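Hypothetical protein CG14615-PA (Drosophila melanogaster, PDB 1SQH) is of unknown function but may be an acyltransferase, possibly one that transfers acyl groups to glycine. Local coordinates at residues Leu59-Leu64 with Leu205-Lys210. Sequence-based numbering, arbitrary orientation.
Sequences LNHISL and LVRFNK
Leu64 puts its CD2 3.6 Å from CD2 of Phe208, obliquely to the ring. Leucine and phenylalanine suit this place because Leu49, on helix 34-51, and Ile54 touch the pair as well: Leu49 packs against both side chains, Ile54 against the phenyl ring.

The aromatic contact is rim to rim, neither ring lying over the other's face. CD2 of His61 approaches CE2 of Phe208 to 3.5 Å, and the planes are inclined at 67°. With CG beside the backbone N, Phe208 turns one ring edge to the imidazole, while CG of Arg207 covers a face near the rim.

On the polar side, Arg207 keeps its CG anti to the backbone N (chi1 -179°) and runs extended to NE. This reach brings NH1 to 3.1 Å from NE2 of His61, near the imidazole plane, with guanidinium and ring 73° apart. A long arginine can thus lay aliphatic CG on Phe208 yet carry its charge outward. Histidine suits its place by offering an edge to Phe208 and nitrogens to both sides: its firmer polar partner, Asp58, is hydrogen-bonded to ND1, which helps fix the ring's rotation.

The C-terminal end of helix 199-208 thus packs on the loop between helix 34-51 and strand 67-71, joining parts far apart in sequence. The chemistry grades from buried leucine to exposed arginine; the guanidinium would probably favour a neutral imidazole, whereas Asp58 would probably pull the other way.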
ATOM      1  N   LEU A  59      -8.448 -14.402 -11.069  1.00 42.59           N
ATOM      2  CA  LEU A  59      -7.981 -14.860  -9.766  1.00 43.98           C
ATOM      3  C   LEU A  59      -6.502 -14.605  -9.407  1.00 43.65           C
ATOM      4  O   LEU A  59      -6.201 -14.270  -8.258  1.00 43.10           O
ATOM      5  CB  LEU A  59      -8.322 -16.351  -9.599  1.00 45.90           C
ATOM      6  CG  LEU A  59      -8.478 -16.897  -8.169  1.00 46.19           C
ATOM      7  CD1 LEU A  59      -9.426 -18.102  -8.180  1.00 47.77           C
ATOM      8  CD2 LEU A  59      -7.118 -17.262  -7.581  1.00 45.20           C
ATOM      9  N   ASN A  60      -5.575 -14.744 -10.353  1.00 42.66           N
ATOM     10  CA  ASN A  60      -4.180 -14.518  -9.987  1.00 42.79           C
ATOM     11  C   ASN A  60      -3.659 -13.090 -10.190  1.00 41.73           C
ATOM     12  O   ASN A  60      -2.453 -12.845 -10.198  1.00 41.22           O
ATOM     13  CB  ASN A  60      -3.256 -15.553 -10.658  1.00 44.27           C
ATOM     14  CG  ASN A  60      -3.357 -15.555 -12.162  1.00 45.82           C
ATOM     15  OD1 ASN A  60      -3.273 -14.504 -12.800  1.00 47.56           O
ATOM     16  ND2 ASN A  60      -3.517 -16.746 -12.747  1.00 43.70           N
ATOM     17  N   HIS A  61      -4.582 -12.145 -10.331  1.00 39.90           N
ATOM     18  CA  HIS A  61      -4.224 -10.735 -10.469  1.00 38.14           C
ATOM     19  C   HIS A  61      -5.200  -9.871  -9.677  1.00 35.92           C
ATOM     20  O   HIS A  61      -5.088  -8.648  -9.674  1.00 34.23           O
ATOM     21  CB  HIS A  61      -4.233 -10.284 -11.931  1.00 38.73           C
ATOM     22  CG  HIS A  61      -3.046 -10.744 -12.719  1.00 40.27           C
ATOM     23  ND1 HIS A  61      -2.939 -12.016 -13.238  1.00 40.08           N
ATOM     24  CD2 HIS A  61      -1.921 -10.088 -13.100  1.00 40.18           C
ATOM     25  CE1 HIS A  61      -1.805 -12.122 -13.909  1.00 39.78           C
ATOM     26  NE2 HIS A  61      -1.169 -10.967 -13.840  1.00 38.76           N
ATOM     27  N   ILE A  62      -6.156 -10.507  -9.002  1.00 33.98           N
ATOM     28  CA  ILE A  62      -7.133  -9.763  -8.220  1.00 34.66           C
ATOM     29  C   ILE A  62      -6.490  -8.875  -7.159  1.00 33.26           C
ATOM     30  O   ILE A  62      -7.052  -7.847  -6.783  1.00 31.21           O
ATOM     31  CB  ILE A  62      -8.116 -10.687  -7.496  1.00 35.30           C
ATOM     32  CG1 ILE A  62      -7.344 -11.705  -6.670  1.00 37.03           C
ATOM     33  CG2 ILE A  62      -9.032 -11.361  -8.495  1.00 39.23           C
ATOM     34  CD1 ILE A  62      -8.117 -12.226  -5.489  1.00 38.47           C
ATOM     35  N   SER A  63      -5.323  -9.281  -6.670  1.00 32.27           N
ATOM     36  CA  SER A  63      -4.621  -8.515  -5.644  1.00 31.82           C
ATOM     37  C   SER A  63      -4.232  -7.132  -6.181  1.00 30.40           C
ATOM     38  O   SER A  63      -3.923  -6.223  -5.413  1.00 29.06           O
ATOM     39  CB  SER A  63      -3.369  -9.270  -5.184  1.00 31.86           C
ATOM     40  OG  SER A  63      -2.408  -9.336  -6.225  1.00 31.79           O
ATOM     41  N   LEU A  64      -4.267  -6.988  -7.504  1.00 29.91           N
ATOM     42  CA  LEU A  64      -3.943  -5.727  -8.169  1.00 30.13           C
ATOM     43  C   LEU A  64      -5.209  -4.925  -8.530  1.00 30.48           C
ATOM     44  O   LEU A  64      -5.154  -3.967  -9.309  1.00 30.46           O
ATOM     45  CB  LEU A  64      -3.127  -6.007  -9.435  1.00 29.29           C
ATOM     46  CG  LEU A  64      -1.599  -5.993  -9.302  1.00 32.07           C
ATOM     47  CD1 LEU A  64      -1.165  -6.767  -8.077  1.00 32.27           C
ATOM     48  CD2 LEU A  64      -0.964  -6.572 -10.563  1.00 33.79           C
ATOM     49  N   LEU A 205       3.100  -8.338  -8.478  1.00 25.57           N
ATOM     50  CA  LEU A 205       3.930  -7.154  -8.272  1.00 25.59           C
ATOM     51  C   LEU A 205       5.264  -7.187  -9.024  1.00 26.19           C
ATOM     52  O   LEU A 205       5.728  -6.161  -9.527  1.00 25.89           O
ATOM     53  CB  LEU A 205       4.196  -6.948  -6.777  1.00 24.84           C
ATOM     54  CG  LEU A 205       3.066  -6.312  -5.962  1.00 27.10           C
ATOM     55  CD1 LEU A 205       3.412  -6.309  -4.476  1.00 25.60           C
ATOM     56  CD2 LEU A 205       2.845  -4.892  -6.461  1.00 24.51           C
ATOM     57  N   VAL A 206       5.901  -8.350  -9.094  1.00 27.20           N
ATOM     58  CA  VAL A 206       7.167  -8.416  -9.807  1.00 28.57           C
ATOM     59  C   VAL A 206       6.871  -8.225 -11.285  1.00 27.82           C
ATOM     60  O   VAL A 206       7.716  -7.760 -12.042  1.00 27.91           O
ATOM     61  CB  VAL A 206       7.892  -9.770  -9.589  1.00 29.06           C
ATOM     62  CG1 VAL A 206       6.991 -10.909  -9.986  1.00 32.53           C
ATOM     63  CG2 VAL A 206       9.180  -9.813 -10.412  1.00 29.16           C
ATOM     64  N   ARG A 207       5.649  -8.550 -11.686  1.00 28.52           N
ATOM     65  CA  ARG A 207       5.270  -8.420 -13.085  1.00 30.04           C
ATOM     66  C   ARG A 207       4.873  -7.009 -13.520  1.00 29.20           C
ATOM     67  O   ARG A 207       5.376  -6.500 -14.531  1.00 28.11           O
ATOM     68  CB  ARG A 207       4.122  -9.382 -13.420  1.00 31.68           C
ATOM     69  CG  ARG A 207       3.696  -9.312 -14.878  1.00 35.00           C
ATOM     70  CD  ARG A 207       2.558 -10.260 -15.207  1.00 37.37           C
ATOM     71  NE  ARG A 207       2.160 -10.108 -16.605  1.00 41.15           N
ATOM     72  CZ  ARG A 207       1.114 -10.711 -17.163  1.00 40.68           C
ATOM     73  NH1 ARG A 207       0.345 -11.515 -16.439  1.00 42.00           N
ATOM     74  NH2 ARG A 207       0.842 -10.513 -18.445  1.00 39.52           N
ATOM     75  N   PHE A 208       3.981  -6.382 -12.754  1.00 28.17           N
ATOM     76  CA  PHE A 208       3.482  -5.049 -13.087  1.00 25.43           C
ATOM     77  C   PHE A 208       4.060  -3.851 -12.346  1.00 24.85           C
ATOM     78  O   PHE A 208       3.819  -2.701 -12.738  1.00 25.70           O
ATOM     79  CB  PHE A 208       1.967  -5.056 -12.958  1.00 25.43           C
ATOM     80  CG  PHE A 208       1.299  -5.860 -14.019  1.00 27.62           C
ATOM     81  CD1 PHE A 208       1.266  -5.395 -15.332  1.00 27.13           C
ATOM     82  CD2 PHE A 208       0.757  -7.107 -13.736  1.00 26.80           C
ATOM     83  CE1 PHE A 208       0.700  -6.163 -16.348  1.00 26.31           C
ATOM     84  CE2 PHE A 208       0.191  -7.882 -14.747  1.00 26.56           C
ATOM     85  CZ  PHE A 208       0.166  -7.407 -16.053  1.00 26.91           C
ATOM     86  N   ASN A 209       4.817  -4.105 -11.284  1.00 21.15           N
ATOM     87  CA  ASN A 209       5.424  -3.023 -10.511  1.00 21.00           C
ATOM     88  C   ASN A 209       6.941  -3.082 -10.642  1.00 21.14           C
ATOM     89  O   ASN A 209       7.495  -4.077 -11.127  1.00 17.86           O
ATOM     90  CB  ASN A 209       5.026  -3.155  -9.031  1.00 22.39           C
ATOM     91  CG  ASN A 209       4.102  -2.030  -8.564  1.00 22.71           C
ATOM     92  OD1 ASN A 209       3.432  -1.379  -9.372  1.00 22.01           O
ATOM     93  ND2 ASN A 209       4.058  -1.807  -7.256  1.00 19.60           N
ATOM     94  N   LYS A 210       7.623  -2.019 -10.226  1.00 22.02           N
ATOM     95  CA  LYS A 210       9.084  -2.034 -10.268  1.00 23.66           C
ATOM     96  C   LYS A 210       9.573  -2.777  -9.020  1.00 23.77           C
ATOM     97  O   LYS A 210       8.876  -2.829  -8.003  1.00 21.41           O
ATOM     98  CB  LYS A 210       9.659  -0.610 -10.280  1.00 24.90           C
ATOM     99  CG  LYS A 210       9.391   0.162 -11.567  1.00 26.83           C
ATOM    100  CD  LYS A 210      10.044   1.540 -11.524  1.00 29.24           C
ATOM    101  CE  LYS A 210       9.603   2.430 -12.690  1.00 29.84           C
ATOM    102  NZ  LYS A 210      10.213   2.064 -13.995  1.00 33.55           N
TER